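Local coordinates for protein putative chitobiase (Bacteroides thetaiotaomicron, PDB 3HNM) that is of unknown function but folds as an F5/8 type C domain with a bound magnesium ion and may recognise carbohydrate, at residues M37-E42 against G50-C55; E42-N47 against V155-V160; G72-L77 against Q135-R140. All blocks are in the same frame, centred on the assembly; numbering follows the deposited sequence.

Interaction 1 of 3, residues M37-E42 against G50-C55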
HETATM    1  N   MSE A  37      -7.668  17.405  -3.622  1.00 59.35           N
HETATM    2  CA  MSE A  37      -6.937  16.818  -4.735  1.00 60.05           C
HETATM    3  C   MSE A  37      -7.062  15.301  -4.847  1.00 57.15           C
HETATM    4  O   MSE A  37      -6.668  14.714  -5.857  1.00 55.82           O
HETATM    5  CB  MSE A  37      -5.462  17.207  -4.637  1.00 64.00           C
HETATM    6  CG  MSE A  37      -5.213  18.713  -4.745  1.00 69.58           C
HETATM    7 SE   MSE A  37      -5.893  19.504  -6.388  1.00 74.06          SE
HETATM    8  CE  MSE A  37      -5.020  18.316  -7.693  1.00 72.69           C
ATOM      9  N   GLY A  38      -7.618  14.677  -3.813  1.00 53.84           N
ATOM     10  CA  GLY A  38      -7.761  13.234  -3.820  1.00 50.87           C
ATOM     11  C   GLY A  38      -6.389  12.580  -3.862  1.00 49.23           C
ATOM     12  O   GLY A  38      -6.104  11.753  -4.724  1.00 48.37           O
ATOM     13  N   TRP A  39      -5.524  12.964  -2.934  1.00 46.94           N
ATOM     14  CA  TRP A  39      -4.197  12.394  -2.899  1.00 45.90           C
ATOM     15  C   TRP A  39      -3.967  11.755  -1.553  1.00 46.05           C
ATOM     16  O   TRP A  39      -2.854  11.344  -1.223  1.00 46.66           O
ATOM     17  CB  TRP A  39      -3.129  13.468  -3.151  1.00 44.69           C
ATOM     18  CG  TRP A  39      -3.066  13.994  -4.567  1.00 43.70           C
ATOM     19  CD1 TRP A  39      -3.488  13.361  -5.706  1.00 43.93           C
ATOM     20  CD2 TRP A  39      -2.526  15.254  -4.992  1.00 42.68           C
ATOM     21  NE1 TRP A  39      -3.248  14.150  -6.810  1.00 42.72           N
ATOM     22  CE2 TRP A  39      -2.660  15.315  -6.400  1.00 41.85           C
ATOM     23  CE3 TRP A  39      -1.944  16.337  -4.321  1.00 41.46           C
ATOM     24  CZ2 TRP A  39      -2.237  16.417  -7.144  1.00 40.00           C
ATOM     25  CZ3 TRP A  39      -1.521  17.438  -5.071  1.00 39.66           C
ATOM     26  CH2 TRP A  39      -1.673  17.466  -6.466  1.00 38.34           C
ATOM     27  N   GLY A  40      -5.034  11.668  -0.771  1.00 46.33           N
ATOM     28  CA  GLY A  40      -4.928  11.092   0.559  1.00 45.39           C
ATOM     29  C   GLY A  40      -4.730   9.590   0.588  1.00 44.26           C
ATOM     30  O   GLY A  40      -4.768   8.915  -0.448  1.00 43.52           O
ATOM     31  N   VAL A  41      -4.522   9.079   1.799  1.00 43.60           N
ATOM     32  CA  VAL A  41      -4.323   7.655   2.020  1.00 41.99           C
ATOM     33  C   VAL A  41      -5.488   6.824   1.489  1.00 42.28           C
ATOM     34  O   VAL A  41      -5.266   5.808   0.847  1.00 42.87           O
ATOM     35  CB  VAL A  41      -4.093   7.326   3.537  1.00 40.02           C
ATOM     36  CG1 VAL A  41      -2.748   7.851   3.981  1.00 38.01           C
ATOM     37  CG2 VAL A  41      -5.193   7.930   4.389  1.00 38.56           C
ATOM     38  N   GLU A  42      -6.722   7.259   1.731  1.00 42.75           N
ATOM     39  CA  GLU A  42      -7.896   6.519   1.258  1.00 43.45           C
ATOM     40  C   GLU A  42      -7.859   6.314  -0.247  1.00 42.83           C
ATOM     41  O   GLU A  42      -8.543   5.451  -0.782  1.00 43.27           O
ATOM     42  CB  GLU A  42      -9.192   7.254   1.620  1.00 45.52           C
ATOM     43  CG  GLU A  42      -9.224   8.708   1.170  1.00 49.04           C
ATOM     44  CD  GLU A  42      -8.439   9.631   2.097  1.00 51.58           C
ATOM     45  OE1 GLU A  42      -8.078  10.754   1.655  1.00 53.81           O
ATOM     46  OE2 GLU A  42      -8.195   9.242   3.270  1.00 51.14           O
ATOM     47  N   GLY A  50      -5.738   4.499 -10.953  1.00 52.41           N
ATOM     48  CA  GLY A  50      -5.966   5.780 -11.612  1.00 50.47           C
ATOM     49  C   GLY A  50      -5.853   6.938 -10.629  1.00 48.98           C
ATOM     50  O   GLY A  50      -5.451   8.048 -10.992  1.00 49.33           O
ATOM     51  N   THR A  51      -6.236   6.667  -9.384  1.00 46.24           N
ATOM     52  CA  THR A  51      -6.173   7.629  -8.296  1.00 44.00           C
ATOM     53  C   THR A  51      -4.899   7.260  -7.553  1.00 43.07           C
ATOM     54  O   THR A  51      -4.540   6.077  -7.492  1.00 43.66           O
ATOM     55  CB  THR A  51      -7.320   7.448  -7.325  1.00 44.40           C
ATOM     56  OG1 THR A  51      -7.245   6.133  -6.766  1.00 43.48           O
ATOM     57  CG2 THR A  51      -8.647   7.619  -8.028  1.00 43.41           C
ATOM     58  N   GLN A  52      -4.228   8.250  -6.966  1.00 40.06           N
ATOM     59  CA  GLN A  52      -2.968   7.987  -6.262  1.00 36.18           C
ATOM     60  C   GLN A  52      -2.933   8.502  -4.833  1.00 34.83           C
ATOM     61  O   GLN A  52      -3.913   9.026  -4.319  1.00 35.94           O
ATOM     62  CB  GLN A  52      -1.804   8.629  -7.022  1.00 32.03           C
ATOM     63  CG  GLN A  52      -1.741  10.126  -6.799  1.00 26.85           C
ATOM     64  CD  GLN A  52      -0.739  10.814  -7.675  1.00 26.39           C
ATOM     65  OE1 GLN A  52      -0.450  11.992  -7.494  1.00 24.21           O
ATOM     66  NE2 GLN A  52      -0.203  10.090  -8.637  1.00 25.67           N
ATOM     67  N   TRP A  53      -1.772   8.322  -4.209  1.00 34.29           N
ATOM     68  CA  TRP A  53      -1.492   8.781  -2.850  1.00 32.21           C
ATOM     69  C   TRP A  53      -0.185   9.563  -2.946  1.00 31.15           C
ATOM     70  O   TRP A  53       0.750   9.131  -3.621  1.00 28.63           O
ATOM     71  CB  TRP A  53      -1.295   7.606  -1.890  1.00 32.28           C
ATOM     72  CG  TRP A  53      -0.520   7.984  -0.652  1.00 32.30           C
ATOM     73  CD1 TRP A  53      -1.009   8.560   0.496  1.00 31.55           C
ATOM     74  CD2 TRP A  53       0.896   7.878  -0.473  1.00 33.31           C
ATOM     75  NE1 TRP A  53       0.017   8.822   1.373  1.00 31.14           N
ATOM     76  CE2 TRP A  53       1.198   8.415   0.806  1.00 34.09           C
ATOM     77  CE3 TRP A  53       1.943   7.386  -1.271  1.00 32.85           C
ATOM     78  CZ2 TRP A  53       2.516   8.471   1.306  1.00 34.74           C
ATOM     79  CZ3 TRP A  53       3.247   7.442  -0.775  1.00 34.29           C
ATOM     80  CH2 TRP A  53       3.520   7.983   0.503  1.00 34.84           C
ATOM     81  N   LEU A  54      -0.115  10.703  -2.269  1.00 30.96           N
ATOM     82  CA  LEU A  54       1.091  11.509  -2.310  1.00 31.56           C
ATOM     83  C   LEU A  54       1.661  11.698  -0.904  1.00 32.01           C
ATOM     84  O   LEU A  54       0.923  11.922   0.054  1.00 33.12           O
ATOM     85  CB  LEU A  54       0.794  12.863  -2.951  1.00 30.00           C
ATOM     86  CG  LEU A  54       2.008  13.560  -3.552  1.00 31.50           C
ATOM     87  CD1 LEU A  54       2.573  12.675  -4.662  1.00 30.82           C
ATOM     88  CD2 LEU A  54       1.621  14.937  -4.099  1.00 31.21           C
ATOM     89  N   CYS A  55       2.978  11.570  -0.791  1.00 30.74           N
ATOM     90  CA  CYS A  55       3.669  11.738   0.484  1.00 31.12           C
ATOM     91  C   CYS A  55       3.592  13.214   0.888  1.00 32.07           C
ATOM     92  O   CYS A  55       3.035  14.019   0.152  1.00 34.14           O
ATOM     93  CB  CYS A  55       5.127  11.354   0.316  1.00 28.94           C
ATOM     94  SG  CYS A  55       5.898  12.318  -0.966  1.00 27.68           S
TER

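Interaction 2 of 3, residues E42-N47 against V155-V160. With MG (magnesium ion), chain E.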
ATOM      1  N   GLU A  42      -6.722   7.259   1.731  1.00 42.75           N
ATOM      2  CA  GLU A  42      -7.896   6.519   1.258  1.00 43.45           C
ATOM      3  C   GLU A  42      -7.859   6.314  -0.247  1.00 42.83           C
ATOM      4  O   GLU A  42      -8.543   5.451  -0.782  1.00 43.27           O
ATOM      5  CB  GLU A  42      -9.192   7.254   1.620  1.00 45.52           C
ATOM      6  CG  GLU A  42      -9.224   8.708   1.170  1.00 49.04           C
ATOM      7  CD  GLU A  42      -8.439   9.631   2.097  1.00 51.58           C
ATOM      8  OE1 GLU A  42      -8.078  10.754   1.655  1.00 53.81           O
ATOM      9  OE2 GLU A  42      -8.195   9.242   3.270  1.00 51.14           O
ATOM     10  N   SER A  43      -7.044   7.109  -0.923  1.00 41.92           N
ATOM     11  CA  SER A  43      -6.927   7.037  -2.364  1.00 41.25           C
ATOM     12  C   SER A  43      -6.063   5.866  -2.756  1.00 40.82           C
ATOM     13  O   SER A  43      -5.621   5.759  -3.894  1.00 40.67           O
ATOM     14  CB  SER A  43      -6.308   8.331  -2.879  1.00 41.54           C
ATOM     15  OG  SER A  43      -6.279   8.329  -4.287  1.00 43.43           O
ATOM     16  N   LEU A  44      -5.838   4.969  -1.813  1.00 42.19           N
ATOM     17  CA  LEU A  44      -4.953   3.832  -2.058  1.00 44.63           C
ATOM     18  C   LEU A  44      -5.690   2.507  -2.203  1.00 47.29           C
ATOM     19  O   LEU A  44      -5.142   1.556  -2.774  1.00 47.96           O
ATOM     20  CB  LEU A  44      -3.940   3.754  -0.915  1.00 41.30           C
ATOM     21  CG  LEU A  44      -2.499   3.472  -1.260  1.00 39.03           C
ATOM     22  CD1 LEU A  44      -2.087   4.225  -2.509  1.00 39.04           C
ATOM     23  CD2 LEU A  44      -1.648   3.867  -0.072  1.00 36.97           C
ATOM     24  N   ILE A  45      -6.918   2.461  -1.671  1.00 47.81           N
ATOM     25  CA  ILE A  45      -7.788   1.283  -1.726  1.00 47.92           C
ATOM     26  C   ILE A  45      -9.169   1.625  -2.303  1.00 49.67           C
ATOM     27  O   ILE A  45     -10.207   1.265  -1.736  1.00 49.21           O
ATOM     28  CB  ILE A  45      -7.981   0.609  -0.320  1.00 45.83           C
ATOM     29  CG1 ILE A  45      -8.830   1.476   0.620  1.00 44.27           C
ATOM     30  CG2 ILE A  45      -6.636   0.337   0.302  1.00 44.93           C
ATOM     31  CD1 ILE A  45      -8.185   2.754   1.038  1.00 46.21           C
ATOM     32  N   ASP A  46      -9.172   2.323  -3.435  1.00 51.42           N
ATOM     33  CA  ASP A  46     -10.423   2.692  -4.094  1.00 54.17           C
ATOM     34  C   ASP A  46     -10.613   1.949  -5.428  1.00 55.45           C
ATOM     35  O   ASP A  46     -11.183   2.481  -6.383  1.00 56.05           O
ATOM     36  CB  ASP A  46     -10.506   4.217  -4.312  1.00 54.44           C
ATOM     37  CG  ASP A  46      -9.560   4.722  -5.397  1.00 55.33           C
ATOM     38  OD1 ASP A  46      -9.723   5.900  -5.806  1.00 54.36           O
ATOM     39  OD2 ASP A  46      -8.660   3.952  -5.828  1.00 56.05           O
ATOM     40  N   ASN A  47     -10.110   0.720  -5.487  1.00 56.22           N
ATOM     41  CA  ASN A  47     -10.231  -0.129  -6.676  1.00 56.23           C
ATOM     42  C   ASN A  47      -9.296   0.140  -7.862  1.00 54.50           C
ATOM     43  O   ASN A  47      -8.888  -0.809  -8.529  1.00 54.81           O
ATOM     44  CB  ASN A  47     -11.690  -0.142  -7.167  1.00 58.57           C
ATOM     45  CG  ASN A  47     -12.652  -0.735  -6.136  1.00 60.60           C
ATOM     46  OD1 ASN A  47     -12.645  -0.339  -4.959  1.00 61.49           O
ATOM     47  ND2 ASN A  47     -13.495  -1.677  -6.577  1.00 60.91           N
ATOM     48  N   VAL A 155       7.647  10.557  -3.423  1.00 26.52           N
ATOM     49  CA  VAL A 155       7.057   9.241  -3.593  1.00 26.51           C
ATOM     50  C   VAL A 155       5.533   9.259  -3.587  1.00 26.14           C
ATOM     51  O   VAL A 155       4.905   9.923  -2.757  1.00 25.20           O
ATOM     52  CB  VAL A 155       7.658   8.210  -2.542  1.00 25.81           C
ATOM     53  CG1 VAL A 155       8.071   8.933  -1.282  1.00 28.89           C
ATOM     54  CG2 VAL A 155       6.664   7.108  -2.213  1.00 24.13           C
ATOM     55  N   SER A 156       4.957   8.579  -4.579  1.00 25.68           N
ATOM     56  CA  SER A 156       3.515   8.464  -4.697  1.00 28.07           C
ATOM     57  C   SER A 156       3.185   7.003  -4.978  1.00 30.25           C
ATOM     58  O   SER A 156       3.947   6.304  -5.646  1.00 30.75           O
ATOM     59  CB  SER A 156       2.965   9.373  -5.799  1.00 25.96           C
ATOM     60  OG  SER A 156       3.523   9.074  -7.055  1.00 20.94           O
ATOM     61  N   LEU A 157       2.056   6.546  -4.439  1.00 33.47           N
ATOM     62  CA  LEU A 157       1.612   5.162  -4.585  1.00 34.41           C
ATOM     63  C   LEU A 157       0.272   5.046  -5.294  1.00 36.76           C
ATOM     64  O   LEU A 157      -0.656   5.804  -5.011  1.00 37.68           O
ATOM     65  CB  LEU A 157       1.486   4.514  -3.210  1.00 32.16           C
ATOM     66  CG  LEU A 157       1.442   2.996  -3.272  1.00 31.02           C
ATOM     67  CD1 LEU A 157       2.772   2.496  -3.841  1.00 31.71           C
ATOM     68  CD2 LEU A 157       1.205   2.424  -1.889  1.00 29.59           C
ATOM     69  N   GLY A 158       0.167   4.079  -6.200  1.00 38.12           N
ATOM     70  CA  GLY A 158      -1.079   3.884  -6.918  1.00 38.84           C
ATOM     71  C   GLY A 158      -2.118   3.135  -6.099  1.00 40.27           C
ATOM     72  O   GLY A 158      -3.188   3.671  -5.802  1.00 40.45           O
ATOM     73  N   GLU A 159      -1.802   1.897  -5.724  1.00 40.65           N
ATOM     74  CA  GLU A 159      -2.729   1.087  -4.948  1.00 42.35           C
ATOM     75  C   GLU A 159      -2.136  -0.221  -4.391  1.00 43.21           C
ATOM     76  O   GLU A 159      -1.121  -0.722  -4.884  1.00 42.86           O
ATOM     77  CB  GLU A 159      -3.936   0.772  -5.806  1.00 42.69           C
ATOM     78  CG  GLU A 159      -5.044   0.155  -5.050  1.00 46.49           C
ATOM     79  CD  GLU A 159      -6.349   0.398  -5.722  1.00 49.99           C
ATOM     80  OE1 GLU A 159      -6.453  -0.004  -6.907  1.00 52.80           O
ATOM     81  OE2 GLU A 159      -7.261   0.992  -5.082  1.00 49.79           O
ATOM     82  N   VAL A 160      -2.799  -0.772  -3.371  1.00 43.74           N
ATOM     83  CA  VAL A 160      -2.373  -2.007  -2.699  1.00 43.27           C
ATOM     84  C   VAL A 160      -3.417  -3.143  -2.776  1.00 44.93           C
ATOM     85  O   VAL A 160      -4.560  -2.969  -2.364  1.00 46.00           O
ATOM     86  CB  VAL A 160      -2.051  -1.712  -1.209  1.00 41.55           C
ATOM     87  CG1 VAL A 160      -3.157  -0.896  -0.598  1.00 39.99           C
ATOM     88  CG2 VAL A 160      -1.883  -3.006  -0.430  1.00 41.67           C
TER
HETATM   89 MG    MG E 173      -5.768   4.010  -5.803  1.00 26.03          MG

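Interaction 3 of 3, residues G72-L77 against Q135-R140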
ATOM      1  N   GLY A  72     -11.599  -5.031   7.614  1.00 47.06           N
ATOM      2  CA  GLY A  72     -12.934  -5.200   8.162  1.00 48.41           C
ATOM      3  C   GLY A  72     -13.137  -6.515   8.886  1.00 49.85           C
ATOM      4  O   GLY A  72     -13.461  -6.544  10.077  1.00 50.64           O
ATOM      5  N   LYS A  73     -12.947  -7.612   8.165  1.00 49.40           N
ATOM      6  CA  LYS A  73     -13.116  -8.932   8.742  1.00 48.80           C
ATOM      7  C   LYS A  73     -11.790  -9.697   8.701  1.00 48.42           C
ATOM      8  O   LYS A  73     -10.762  -9.119   8.365  1.00 49.59           O
ATOM      9  CB  LYS A  73     -14.213  -9.686   7.987  1.00 48.13           C
ATOM     10  CG  LYS A  73     -14.519  -9.144   6.600  1.00 47.29           C
ATOM     11  CD  LYS A  73     -15.679  -9.923   5.990  1.00 48.35           C
ATOM     12  CE  LYS A  73     -16.359  -9.184   4.831  1.00 48.39           C
ATOM     13  NZ  LYS A  73     -16.989  -7.886   5.246  1.00 48.28           N
ATOM     14  N   GLU A  74     -11.807 -10.983   9.057  1.00 46.57           N
ATOM     15  CA  GLU A  74     -10.595 -11.799   9.061  1.00 43.82           C
ATOM     16  C   GLU A  74     -10.405 -12.531   7.748  1.00 43.03           C
ATOM     17  O   GLU A  74     -11.371 -12.902   7.096  1.00 42.91           O
ATOM     18  CB  GLU A  74     -10.665 -12.812  10.187  1.00 44.04           C
ATOM     19  CG  GLU A  74     -11.058 -12.186  11.495  1.00 46.64           C
ATOM     20  CD  GLU A  74      -9.947 -12.250  12.516  1.00 48.34           C
ATOM     21  OE1 GLU A  74      -9.580 -13.384  12.899  1.00 49.68           O
ATOM     22  OE2 GLU A  74      -9.437 -11.176  12.928  1.00 48.68           O
ATOM     23  N   TYR A  75      -9.155 -12.749   7.367  1.00 43.60           N
ATOM     24  CA  TYR A  75      -8.835 -13.444   6.123  1.00 43.41           C
ATOM     25  C   TYR A  75      -7.569 -14.284   6.308  1.00 44.90           C
ATOM     26  O   TYR A  75      -6.927 -14.248   7.362  1.00 44.93           O
ATOM     27  CB  TYR A  75      -8.575 -12.423   5.030  1.00 42.58           C
ATOM     28  CG  TYR A  75      -9.782 -11.660   4.566  1.00 42.19           C
ATOM     29  CD1 TYR A  75     -10.345 -11.925   3.313  1.00 43.00           C
ATOM     30  CD2 TYR A  75     -10.346 -10.655   5.350  1.00 40.75           C
ATOM     31  CE1 TYR A  75     -11.438 -11.204   2.846  1.00 43.17           C
ATOM     32  CE2 TYR A  75     -11.442  -9.925   4.899  1.00 41.82           C
ATOM     33  CZ  TYR A  75     -11.983 -10.201   3.645  1.00 42.65           C
ATOM     34  OH  TYR A  75     -13.055  -9.486   3.170  1.00 41.14           O
ATOM     35  N   THR A  76      -7.196 -15.032   5.277  1.00 45.41           N
ATOM     36  CA  THR A  76      -5.970 -15.829   5.331  1.00 46.43           C
ATOM     37  C   THR A  76      -5.166 -15.426   4.089  1.00 47.44           C
ATOM     38  O   THR A  76      -5.288 -16.053   3.042  1.00 48.71           O
ATOM     39  CB  THR A  76      -6.267 -17.365   5.307  1.00 45.33           C
ATOM     40  OG1 THR A  76      -7.149 -17.712   6.387  1.00 43.23           O
ATOM     41  CG2 THR A  76      -4.975 -18.155   5.475  1.00 43.89           C
ATOM     42  N   LEU A  77      -4.348 -14.381   4.206  1.00 46.96           N
ATOM     43  CA  LEU A  77      -3.579 -13.875   3.062  1.00 46.78           C
ATOM     44  C   LEU A  77      -2.654 -14.867   2.366  1.00 47.41           C
ATOM     45  O   LEU A  77      -1.834 -15.521   3.006  1.00 47.62           O
ATOM     46  CB  LEU A  77      -2.741 -12.649   3.466  1.00 46.52           C
ATOM     47  CG  LEU A  77      -3.393 -11.416   4.094  1.00 45.35           C
ATOM     48  CD1 LEU A  77      -4.674 -11.052   3.350  1.00 45.25           C
ATOM     49  CD2 LEU A  77      -3.696 -11.715   5.540  1.00 46.66           C
ATOM     50  N   GLN A 135      -3.260 -15.830   8.873  1.00 45.96           N
ATOM     51  CA  GLN A 135      -4.557 -15.274   9.230  1.00 46.75           C
ATOM     52  C   GLN A 135      -4.378 -13.829   9.643  1.00 45.63           C
ATOM     53  O   GLN A 135      -3.526 -13.520  10.477  1.00 45.42           O
ATOM     54  CB  GLN A 135      -5.170 -16.037  10.402  1.00 49.69           C
ATOM     55  CG  GLN A 135      -5.450 -17.503  10.140  1.00 54.16           C
ATOM     56  CD  GLN A 135      -6.262 -18.146  11.267  1.00 56.36           C
ATOM     57  OE1 GLN A 135      -6.553 -19.350  11.230  1.00 57.64           O
ATOM     58  NE2 GLN A 135      -6.634 -17.341  12.275  1.00 55.39           N
ATOM     59  N   ALA A 136      -5.191 -12.948   9.067  1.00 44.03           N
ATOM     60  CA  ALA A 136      -5.101 -11.531   9.385  1.00 42.80           C
ATOM     61  C   ALA A 136      -6.376 -10.725   9.159  1.00 41.63           C
ATOM     62  O   ALA A 136      -7.253 -11.112   8.390  1.00 41.02           O
ATOM     63  CB  ALA A 136      -3.956 -10.904   8.596  1.00 42.14           C
ATOM     64  N   ARG A 137      -6.452  -9.599   9.865  1.00 41.47           N
ATOM     65  CA  ARG A 137      -7.555  -8.647   9.793  1.00 40.66           C
ATOM     66  C   ARG A 137      -6.956  -7.325   9.333  1.00 40.08           C
ATOM     67  O   ARG A 137      -7.512  -6.638   8.476  1.00 40.49           O
ATOM     68  CB  ARG A 137      -8.178  -8.450  11.174  1.00 41.68           C
ATOM     69  CG  ARG A 137      -8.925  -7.136  11.349  1.00 41.90           C
ATOM     70  CD  ARG A 137     -10.302  -7.178  10.728  1.00 43.46           C
ATOM     71  NE  ARG A 137     -11.043  -5.931  10.922  1.00 45.74           N
ATOM     72  CZ  ARG A 137     -11.383  -5.419  12.104  1.00 46.07           C
ATOM     73  NH1 ARG A 137     -11.049  -6.038  13.230  1.00 46.74           N
ATOM     74  NH2 ARG A 137     -12.070  -4.287  12.158  1.00 45.57           N
ATOM     75  N   TYR A 138      -5.811  -6.982   9.919  1.00 38.33           N
ATOM     76  CA  TYR A 138      -5.100  -5.742   9.603  1.00 38.12           C
ATOM     77  C   TYR A 138      -3.797  -5.996   8.851  1.00 36.39           C
ATOM     78  O   TYR A 138      -3.120  -6.982   9.098  1.00 38.45           O
ATOM     79  CB  TYR A 138      -4.782  -5.007  10.893  1.00 39.78           C
ATOM     80  CG  TYR A 138      -5.988  -4.812  11.759  1.00 41.51           C
ATOM     81  CD1 TYR A 138      -6.831  -3.722  11.573  1.00 41.57           C
ATOM     82  CD2 TYR A 138      -6.282  -5.707  12.778  1.00 42.04           C
ATOM     83  CE1 TYR A 138      -7.934  -3.524  12.389  1.00 42.85           C
ATOM     84  CE2 TYR A 138      -7.381  -5.519  13.597  1.00 43.61           C
ATOM     85  CZ  TYR A 138      -8.200  -4.430  13.403  1.00 43.49           C
ATOM     86  OH  TYR A 138      -9.268  -4.240  14.241  1.00 44.93           O
ATOM     87  N   ILE A 139      -3.451  -5.103   7.938  1.00 33.07           N
ATOM     88  CA  ILE A 139      -2.226  -5.233   7.175  1.00 30.64           C
ATOM     89  C   ILE A 139      -1.390  -3.999   7.429  1.00 31.30           C
ATOM     90  O   ILE A 139      -1.927  -2.922   7.704  1.00 33.72           O
ATOM     91  CB  ILE A 139      -2.495  -5.311   5.675  1.00 29.06           C
ATOM     92  CG1 ILE A 139      -3.180  -6.637   5.342  1.00 28.69           C
ATOM     93  CG2 ILE A 139      -1.184  -5.119   4.905  1.00 27.28           C
ATOM     94  CD1 ILE A 139      -3.645  -6.770   3.882  1.00 26.67           C
ATOM     95  N   ARG A 140      -0.075  -4.143   7.344  1.00 28.26           N
ATOM     96  CA  ARG A 140       0.792  -3.008   7.570  1.00 24.61           C
ATOM     97  C   ARG A 140       1.841  -2.969   6.481  1.00 23.77           C
ATOM     98  O   ARG A 140       2.735  -3.803   6.442  1.00 25.20           O
ATOM     99  CB  ARG A 140       1.432  -3.106   8.946  1.00 22.91           C
ATOM    100  CG  ARG A 140       2.275  -1.915   9.269  1.00 23.11           C
ATOM    101  CD  ARG A 140       2.049  -1.486  10.680  1.00 23.33           C
ATOM    102  NE  ARG A 140       2.938  -2.165  11.604  1.00 23.79           N
ATOM    103  CZ  ARG A 140       2.780  -2.161  12.920  1.00 25.63           C
ATOM    104  NH1 ARG A 140       1.765  -1.515  13.484  1.00 25.95           N
ATOM    105  NH2 ARG A 140       3.645  -2.805  13.681  1.00 28.81           N
TER

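Interaction 1 of 3, residues M37-E42 against G50-C55
Gln-52 meets the loop 37-42 first, its side chain running alongside the indole of Trp-39, with CG of Gln-52 3.8 Å from CD1 of Trp-39. Its amide is turned about 44° from the ring plane, so the two flat groups are far from a parallel stack. From within the loop, Met-37, a selenomethionine, lays its CB over the centre of the Trp-39 ring.

Trp-53 comes next and packs against Gly-40 and Val-41. The backbone carbon of Gly-40 lies at the indole edge, close to its plane, with C 3.9 Å from CD1 of Trp-53. CG1 of Val-41 reaches NE1 of Trp-53 at 3.9 Å. The same indole packs edge-to-face with Phe-67 of the strand 65-71.

At Leu-54 the backbones join: its N gives a hydrogen bond of 3.0 Å to Trp-39 O, with an N-H...O angle of 159°. CA of Trp-53 adds a C-H...O contact to that same oxygen. With CG anti to the backbone N (chi1 -157°), Leu-54 brings CD2 to 3.8 Å from CE3 of Trp-39.

The chemistry is thus mostly apolar, two indoles with valine and leucine and the Gln-52 side chain laid along one of the rings, and one backbone hydrogen bond fixes the loop against the edge strand 53-54.

Interaction 2 of 3, residues E42-N47 against V155-V160
Leu-44 is the main bump of this contact, pressed against the strand 156-166 of the F5/8 type C beta-sandwich where a classic beta bulge sets Gly-158 and Glu-159 together opposite Ala-83. The hollow it fills is made by the Leu-157 side chain and the backbone carbonyls of Leu-157 and Gly-158, with the Trp-53 ring of the neighbouring strand packing on both leucines. The two leucine side chains cross at about a right angle. CD1 of Leu-44 settles 3.7 Å from CB of Leu-157, while CD2 of Leu-44 lies equally far from CD2 of Leu-157, whose side chain swings away from its own N (chi1 -163°) to get there.

Further along, Ile-45 and Val-160 pack flank to flank, CG2 of Ile-45 meeting CG1 of Val-160 at 3.8 Å. Phe-69 from the facing sheet touches both, so this pair belongs to the sandwich interior. A weak and doubtful backbone hydrogen bond runs from Val-160 N to Leu-44 O.

Glu-159 extends along the turn at Asp-46 and Asn-47. Its carboxylate stands 74° from that of Asp-46, and OE2 of Glu-159 is 3.4 Å from OD2 of Asp-46, a pairing of like charges that the magnesium and a long, weak ion pair with Lys-15 would probably ease. OD1 of Asp-46 is hydrogen-bonded to OG1 of Thr-51.

Ser-43, Asp-46 and Gly-158 line the magnesium site, with OD2 of Asp-46 2.9 Å from the ion, and Asn-48 and Thr-51 complete it. The carbonyl oxygens Ser-43 O and Gly-158 O, 3.7 Å from each other, are each 2.6 Å from the magnesium ion.

Interaction 3 of 3, residues G72-L77 against Q135-R140
Tyr-75 N gives Ala-136 O a hydrogen bond of 2.7 Å, and the return bond, Ala-136 N to Tyr-75 O, measures 2.8 Å at an N-H...O angle of 165°, making the two residues an antiparallel hydrogen-bonded pair. Thr-76 and Gln-135 form the next, non-hydrogen-bonded pair, their side chains alongside each other on the other face of the sheet.

Beyond Ala-136 the contact passes to Arg-137. Its side chain starts out trans to N (chi1 157°) and bends at chi2, which brings the guanidinium against the corner at Gly-72, whose O lies over one of its faces while Gly-72 N sits at its edge. NE makes a salt bridge to Asp-70 OD1, an oxygen that also accepts Gly-72 N. Glu-74 meets only the aliphatic base of the arginine, OE2 of Glu-74 resting 3.5 Å from CB of Arg-137 but 5.4 Å from its NH1. A methionine in place of Arg-137 would probably leave the carboxylate of Asp-70 without its positive mate and Gly-72 O without the flat group packed on it.

Inside, CD1 of Leu-77 approaches CD1 of Ile-139 at 4.4 Å. Both segments turn a corner here, at 72-73 and at 137, where a classic bulge sets Arg-137 and Tyr-138 opposite Ser-105; such passage of strands between facing sheets is characteristic of the jelly-roll beta-sandwich of F5/8 type C domains.

How the interactions relate
Interactions 1 and 2 are neighbours, their centres 6 Å apart, and share Glu-42; their segments alternate along the chain. A hydrogen bond between Ser-43 and Gln-52 joins them directly, and strands 53-54 and 156-166 lie side by side in the four-stranded sheet. Interaction 3 sits on the opposite side of the chain's centre from interaction 1, about 23 Å from it and 18 Å from interaction 2, centre to centre, and falls in sequence between the two halves of interaction 2. It still belongs to that sheet through strands 74-83 and 127-136. One end of the sandwich is thus organised around the magnesium site, the other by strands changing sheets.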